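Local atomic coordinates of Succinylglutamatedesuccinylase/aspartoacylase (Rhodobacter sphaeroides 2.4.1, PDB entry 3CDX), a protein that probably hydrolyses linear amide or ester bonds as a metal-dependent member of the succinylglutamate desuccinylase/aspartoacylase family, with a calcium ion bound at the metal site in this crystal. Residues Ile15-Asp20 against Ile45-Asn50; Gly53-Leu58 against Gln86-Met91. All coordinates share one frame; numbering follows the deposited sequence.

Contact 1 of 2, residues Ile15-Asp20 against Ile45-Asn50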
loop_
_atom_site.group_PDB
_atom_site.type_symbol
_atom_site.label_atom_id
_atom_site.label_comp_id
_atom_site.label_asym_id
_atom_site.label_seq_id
_atom_site.Cartn_x
_atom_site.Cartn_y
_atom_site.Cartn_z
ATOM N N ILE A 15 16.907 14.620 30.438
ATOM C CA ILE A 15 18.326 14.574 30.790
ATOM C C ILE A 15 18.883 15.977 31.104
ATOM O O ILE A 15 18.631 16.932 30.382
ATOM C CB ILE A 15 19.146 13.851 29.680
ATOM C CG1 ILE A 15 18.665 12.393 29.598
ATOM C CG2 ILE A 15 20.641 14.002 29.946
ATOM C CD1 ILE A 15 19.400 11.471 28.682
ATOM N N ASP A 16 19.606 16.106 32.202
ATOM C CA ASP A 16 20.261 17.365 32.536
ATOM C C ASP A 16 21.665 17.269 32.009
ATOM O O ASP A 16 22.538 16.673 32.642
ATOM C CB ASP A 16 20.268 17.582 34.070
ATOM C CG ASP A 16 20.952 18.892 34.501
ATOM O OD1 ASP A 16 21.573 19.608 33.682
ATOM O OD2 ASP A 16 20.863 19.213 35.702
ATOM N N PHE A 17 21.877 17.865 30.842
ATOM C CA PHE A 17 23.152 17.787 30.125
ATOM C C PHE A 17 24.329 18.514 30.812
ATOM O O PHE A 17 25.484 18.305 30.442
ATOM C CB PHE A 17 22.965 18.257 28.679
ATOM C CG PHE A 17 22.112 17.319 27.831
ATOM C CD1 PHE A 17 22.697 16.249 27.131
ATOM C CD2 PHE A 17 20.740 17.515 27.726
ATOM C CE1 PHE A 17 21.910 15.379 26.332
ATOM C CE2 PHE A 17 19.954 16.678 26.936
ATOM C CZ PHE A 17 20.540 15.596 26.239
ATOM N N ASP A 18 24.030 19.330 31.828
ATOM C CA ASP A 18 25.045 20.037 32.622
ATOM C C ASP A 18 25.443 19.277 33.895
ATOM O O ASP A 18 26.341 19.705 34.617
ATOM C CB ASP A 18 24.540 21.427 33.013
ATOM C CG ASP A 18 24.324 22.335 31.812
ATOM O OD1 ASP A 18 25.169 22.320 30.887
ATOM O OD2 ASP A 18 23.306 23.087 31.805
ATOM N N ARG A 19 24.777 18.156 34.170
ATOM C CA ARG A 19 25.021 17.401 35.381
ATOM C C ARG A 19 26.149 16.394 35.195
ATOM O O ARG A 19 26.143 15.621 34.234
ATOM C CB ARG A 19 23.748 16.685 35.793
ATOM C CG ARG A 19 23.827 15.951 37.119
ATOM C CD ARG A 19 22.419 15.691 37.626
ATOM N NE ARG A 19 21.970 14.323 37.400
ATOM C CZ ARG A 19 20.694 13.958 37.266
ATOM N NH1 ARG A 19 20.399 12.670 37.079
ATOM N NH2 ARG A 19 19.713 14.875 37.305
ATOM N N ASP A 20 27.117 16.398 36.113
ATOM C CA ASP A 20 28.212 15.430 36.068
ATOM C C ASP A 20 27.732 14.006 36.342
ATOM O O ASP A 20 26.811 13.793 37.115
ATOM C CB ASP A 20 29.300 15.771 37.087
ATOM C CG ASP A 20 30.260 16.844 36.607
ATOM O OD1 ASP A 20 30.192 17.291 35.436
ATOM O OD2 ASP A 20 31.101 17.242 37.433
ATOM N N ILE A 45 19.454 8.195 24.267
ATOM C CA ILE A 45 20.500 9.222 24.491
ATOM C C ILE A 45 21.234 8.904 25.802
ATOM O O ILE A 45 20.589 8.722 26.852
ATOM C CB ILE A 45 19.930 10.664 24.701
ATOM C CG1 ILE A 45 19.108 11.151 23.522
ATOM C CG2 ILE A 45 21.076 11.682 25.006
ATOM C CD1 ILE A 45 18.348 12.467 23.825
ATOM N N THR A 46 22.567 8.796 25.713
ATOM C CA THR A 46 23.449 8.592 26.853
ATOM C C THR A 46 24.421 9.773 26.879
ATOM O O THR A 46 24.976 10.175 25.836
ATOM C CB THR A 46 24.249 7.252 26.774
ATOM O OG1 THR A 46 23.344 6.150 26.631
ATOM C CG2 THR A 46 25.063 7.010 28.065
ATOM N N VAL A 47 24.592 10.353 28.067
ATOM C CA VAL A 47 25.531 11.468 28.267
ATOM C C VAL A 47 26.410 11.119 29.442
ATOM O O VAL A 47 25.910 10.677 30.501
ATOM C CB VAL A 47 24.841 12.854 28.467
ATOM C CG1 VAL A 47 23.989 12.875 29.736
ATOM C CG2 VAL A 47 25.882 13.994 28.524
ATOM N N VAL A 48 27.717 11.266 29.221
ATOM C CA VAL A 48 28.718 11.162 30.282
ATOM C C VAL A 48 29.397 12.536 30.392
ATOM O O VAL A 48 29.931 13.066 29.409
ATOM C CB VAL A 48 29.771 10.035 29.996
ATOM C CG1 VAL A 48 30.839 9.996 31.067
ATOM C CG2 VAL A 48 29.105 8.671 29.887
ATOM N N LYS A 49 29.364 13.103 31.595
ATOM C CA LYS A 49 30.027 14.369 31.868
ATOM C C LYS A 49 30.930 14.227 33.102
ATOM O O LYS A 49 30.513 13.741 34.142
ATOM C CB LYS A 49 28.995 15.484 32.043
ATOM C CG LYS A 49 29.577 16.906 32.165
ATOM C CD LYS A 49 28.477 17.940 32.364
ATOM C CE LYS A 49 28.905 19.086 33.289
ATOM N NZ LYS A 49 30.025 19.848 32.735
ATOM N N ASN A 50 32.177 14.654 32.958
ATOM C CA ASN A 50 33.125 14.677 34.070
ATOM C C ASN A 50 34.194 15.711 33.803
ATOM O O ASN A 50 34.686 15.859 32.665
ATOM C CB ASN A 50 33.789 13.305 34.248
ATOM C CG ASN A 50 34.675 13.217 35.503
ATOM O OD1 ASN A 50 34.215 13.416 36.621
ATOM N ND2 ASN A 50 35.947 12.876 35.307
HETATM O O HOH W 1 32.243 18.782 34.781
#
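Lys-49 starts out with CG anti to the backbone N (chi1 -173°) and runs straight through chi2, then bends at its last two torsions, which brings its outer chain against the Asp-16 to Arg-19 turn and Asp-20 just beyond it. Along that path CD lies 3.6 Å from the Phe-17 carbonyl O, and CE comes close to both the Asp-18 carbonyl O and the Asp-20 carboxylate. The charge at the tip is met loosely: Lys-49 NZ and Asp-20 OD1 form a long salt bridge of 3.7 Å. A water spans the two groups, lying 2.6 Å from Asp-20 OD1 and accepting from Lys-49 NZ.

Farther back along strand 45-50 the contact turns apolar. Val-47 has CG2 anti to its backbone N and CG1 between the N and the carbonyl carbon (chi1 63°), a fork that serves two neighbours. CG1 meets Ile-15 CG2 at 3.5 Å, while CG2 approaches the Phe-17 ring obliquely at CD1. The same ring takes Ile-45 CG2 at its edge, 4.0 Å from CE1, and carries Ile-15 CG2 over the centre of one face, so that the two isoleucines approach it from different sides. Ile-15 CD1 also packs on Ile-45 CG2.

The loop keeps its shape through a type I turn from Asp-16 to Arg-19, in which Arg-19 N bonds to Asp-16 O, and through an Asx turn in which Asp-18 N reaches Asp-16 OD1 at 3.1 Å from above the carboxylate plane. Loop and strand are thus joined by apolar packing at one end and, at the other, by Lys-49 methylenes resting against the carbonyl oxygens of Phe-17, Asp-18 and Arg-19, its charge probably stabilised mainly by the Asp-20 carboxylate, directly and through the water.

Contact 2 of 2, residues Gly53-Leu58 against Gln86-Met91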
loop_
_atom_site.group_PDB
_atom_site.type_symbol
_atom_site.label_atom_id
_atom_site.label_comp_id
_atom_site.label_asym_id
_atom_site.label_seq_id
_atom_site.Cartn_x
_atom_site.Cartn_y
_atom_site.Cartn_z
ATOM N N GLY A 53 36.509 19.789 29.791
ATOM C CA GLY A 53 36.887 19.522 28.388
ATOM C C GLY A 53 35.770 19.813 27.405
ATOM O O GLY A 53 34.708 20.303 27.809
ATOM N N PRO A 54 36.023 19.548 26.110
ATOM C CA PRO A 54 35.081 19.822 25.030
ATOM C C PRO A 54 33.964 18.771 24.973
ATOM O O PRO A 54 34.033 17.718 25.661
ATOM C CB PRO A 54 35.959 19.771 23.777
ATOM C CG PRO A 54 37.062 18.840 24.119
ATOM C CD PRO A 54 37.296 18.992 25.606
ATOM N N THR A 55 32.919 19.073 24.198
ATOM C CA THR A 55 31.813 18.133 24.077
ATOM C C THR A 55 31.954 17.437 22.735
ATOM O O THR A 55 32.074 18.109 21.719
ATOM C CB THR A 55 30.439 18.829 24.205
ATOM O OG1 THR A 55 30.249 19.293 25.557
ATOM C CG2 THR A 55 29.263 17.841 23.828
ATOM N N VAL A 56 31.936 16.097 22.748
ATOM C CA VAL A 56 31.915 15.306 21.514
ATOM C C VAL A 56 30.542 14.697 21.292
ATOM O O VAL A 56 30.044 13.963 22.123
ATOM C CB VAL A 56 32.982 14.176 21.546
ATOM C CG1 VAL A 56 32.869 13.298 20.312
ATOM C CG2 VAL A 56 34.410 14.789 21.710
ATOM N N LEU A 57 29.932 14.997 20.149
ATOM C CA LEU A 57 28.611 14.447 19.853
ATOM C C LEU A 57 28.738 13.378 18.785
ATOM O O LEU A 57 29.272 13.638 17.697
ATOM C CB LEU A 57 27.634 15.553 19.451
ATOM C CG LEU A 57 26.312 15.172 18.759
ATOM C CD1 LEU A 57 25.331 14.426 19.694
ATOM C CD2 LEU A 57 25.678 16.412 18.141
ATOM N N LEU A 58 28.218 12.190 19.107
ATOM C CA LEU A 58 28.322 10.970 18.286
ATOM C C LEU A 58 26.916 10.531 17.894
ATOM O O LEU A 58 26.082 10.230 18.777
ATOM C CB LEU A 58 29.035 9.843 19.074
ATOM C CG LEU A 58 30.482 10.148 19.531
ATOM C CD1 LEU A 58 31.000 9.068 20.380
ATOM C CD2 LEU A 58 31.429 10.465 18.362
ATOM N N GLN A 86 37.109 13.597 30.500
ATOM C CA GLN A 86 37.398 15.004 30.781
ATOM C C GLN A 86 36.730 15.909 29.761
ATOM O O GLN A 86 37.293 16.245 28.708
ATOM C CB GLN A 86 38.910 15.271 30.912
ATOM C CG GLN A 86 39.533 14.677 32.181
ATOM C CD GLN A 86 39.116 15.393 33.460
ATOM O OE1 GLN A 86 38.995 16.627 33.490
ATOM N NE2 GLN A 86 38.892 14.624 34.525
ATOM N N GLY A 87 35.492 16.273 30.083
ATOM C CA GLY A 87 34.639 16.977 29.159
ATOM C C GLY A 87 33.262 16.332 29.131
ATOM O O GLY A 87 32.684 16.027 30.175
ATOM N N ARG A 88 32.746 16.102 27.920
ATOM C CA ARG A 88 31.368 15.616 27.765
ATOM C C ARG A 88 31.207 14.857 26.461
ATOM O O ARG A 88 31.641 15.330 25.402
ATOM C CB ARG A 88 30.356 16.763 27.856
ATOM C CG ARG A 88 28.883 16.287 27.902
ATOM C CD ARG A 88 27.888 17.412 28.219
ATOM N NE ARG A 88 28.166 18.589 27.404
ATOM C CZ ARG A 88 27.521 19.745 27.496
ATOM N NH1 ARG A 88 27.881 20.750 26.713
ATOM N NH2 ARG A 88 26.527 19.907 28.364
ATOM N N VAL A 89 30.596 13.671 26.576
ATOM C CA VAL A 89 30.258 12.792 25.442
ATOM C C VAL A 89 28.725 12.591 25.402
ATOM O O VAL A 89 28.125 12.130 26.374
ATOM C CB VAL A 89 30.961 11.426 25.535
ATOM C CG1 VAL A 89 30.718 10.591 24.256
ATOM C CG2 VAL A 89 32.499 11.620 25.772
ATOM N N ILE A 90 28.126 12.993 24.283
ATOM C CA ILE A 90 26.703 12.770 23.986
ATOM C C ILE A 90 26.565 11.752 22.845
ATOM O O ILE A 90 27.114 11.958 21.756
ATOM C CB ILE A 90 26.017 14.103 23.657
ATOM C CG1 ILE A 90 26.190 15.075 24.848
ATOM C CG2 ILE A 90 24.464 13.896 23.291
ATOM C CD1 ILE A 90 25.933 16.504 24.519
ATOM N N MET A 91 25.818 10.674 23.092
ATOM C CA MET A 91 25.745 9.492 22.197
ATOM C C MET A 91 24.302 9.184 21.840
ATOM O O MET A 91 23.507 8.890 22.720
ATOM C CB MET A 91 26.410 8.268 22.851
ATOM C CG MET A 91 27.968 8.452 22.992
ATOM S SD MET A 91 28.826 7.354 24.171
ATOM C CE MET A 91 28.085 7.945 25.695
#
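Thr-55 OG1 is gripped side-on by Arg-88, which gives it two hydrogen bonds, from NE at 2.9 Å and from NH1 at 3.0 Å. The hydroxyl oxygen lies only 6° out of the guanidinium plane, at the edge of the group. Arg-88 leaves the strand with CG anti to its backbone N and bends at chi3 (47°), turning the guanidinium edge that carries NE and NH1 toward Thr-55 OG1. Its remaining nitrogen, NH2, bonds to the carbonyl O of Phe-17. Were Arg-88 an alanine, Thr-55 OG1 would probably lose both of these donors and the Phe-17 carbonyl its guanidinium mate.

Beneath this clasp the backbones pair as parallel strands. Arg-88 is flanked by two bonds, its N to Pro-54 O and its O from Val-56 N, the latter 2.8 Å long. Ile-90 repeats the pattern, giving its N-H to Val-56 O and accepting from Leu-58 N at 2.9 Å.

On the face of Thr-55 and Arg-88, Thr-55 CG2 touches Ile-90 CD1, and Leu-57 CD1 packs on Ile-90 CG2 at 3.7 Å. On the other face Leu-58 CD1 reaches Met-91 CG at 4.0 Å, the two side chains pointing the same way, and also leans on Val-89 CG1; helices 68-79 and 223-239 cover this side. At the start of strand 87-91, Gly-87 adopts backbone angles that call for glycine, and a side chain there would run into Gly-53 and Pro-54.

Within this beta-alpha-beta unit of the catalytic domain, the polar side-chain pairing therefore lies near the strand starts, whereas farther along the backbone bonds are flanked by apolar side chains.

Overall arrangement
The two contacts lie with centres about 9 Å apart and come in series along the chain, contact 1 closing before contact 2 opens. Strand 40-50 supplies one side of contact 1 and pairs antiparallel with strand 87-92, which in turn runs parallel to strand 55-60 in contact 2; helix 68-79 lies between those last two in the chain. A probable hydrogen bond between Asn-50 O and Gly-87 N links the contacts through the backbone, and the Arg-88 bond to Phe-17 ties loop 15-20 directly to strand 87-92, away from the calcium site. Strand 55-60, by contrast, runs inward, with the Leu-58 side chain about 11 Å from that of the calcium ligand His-149.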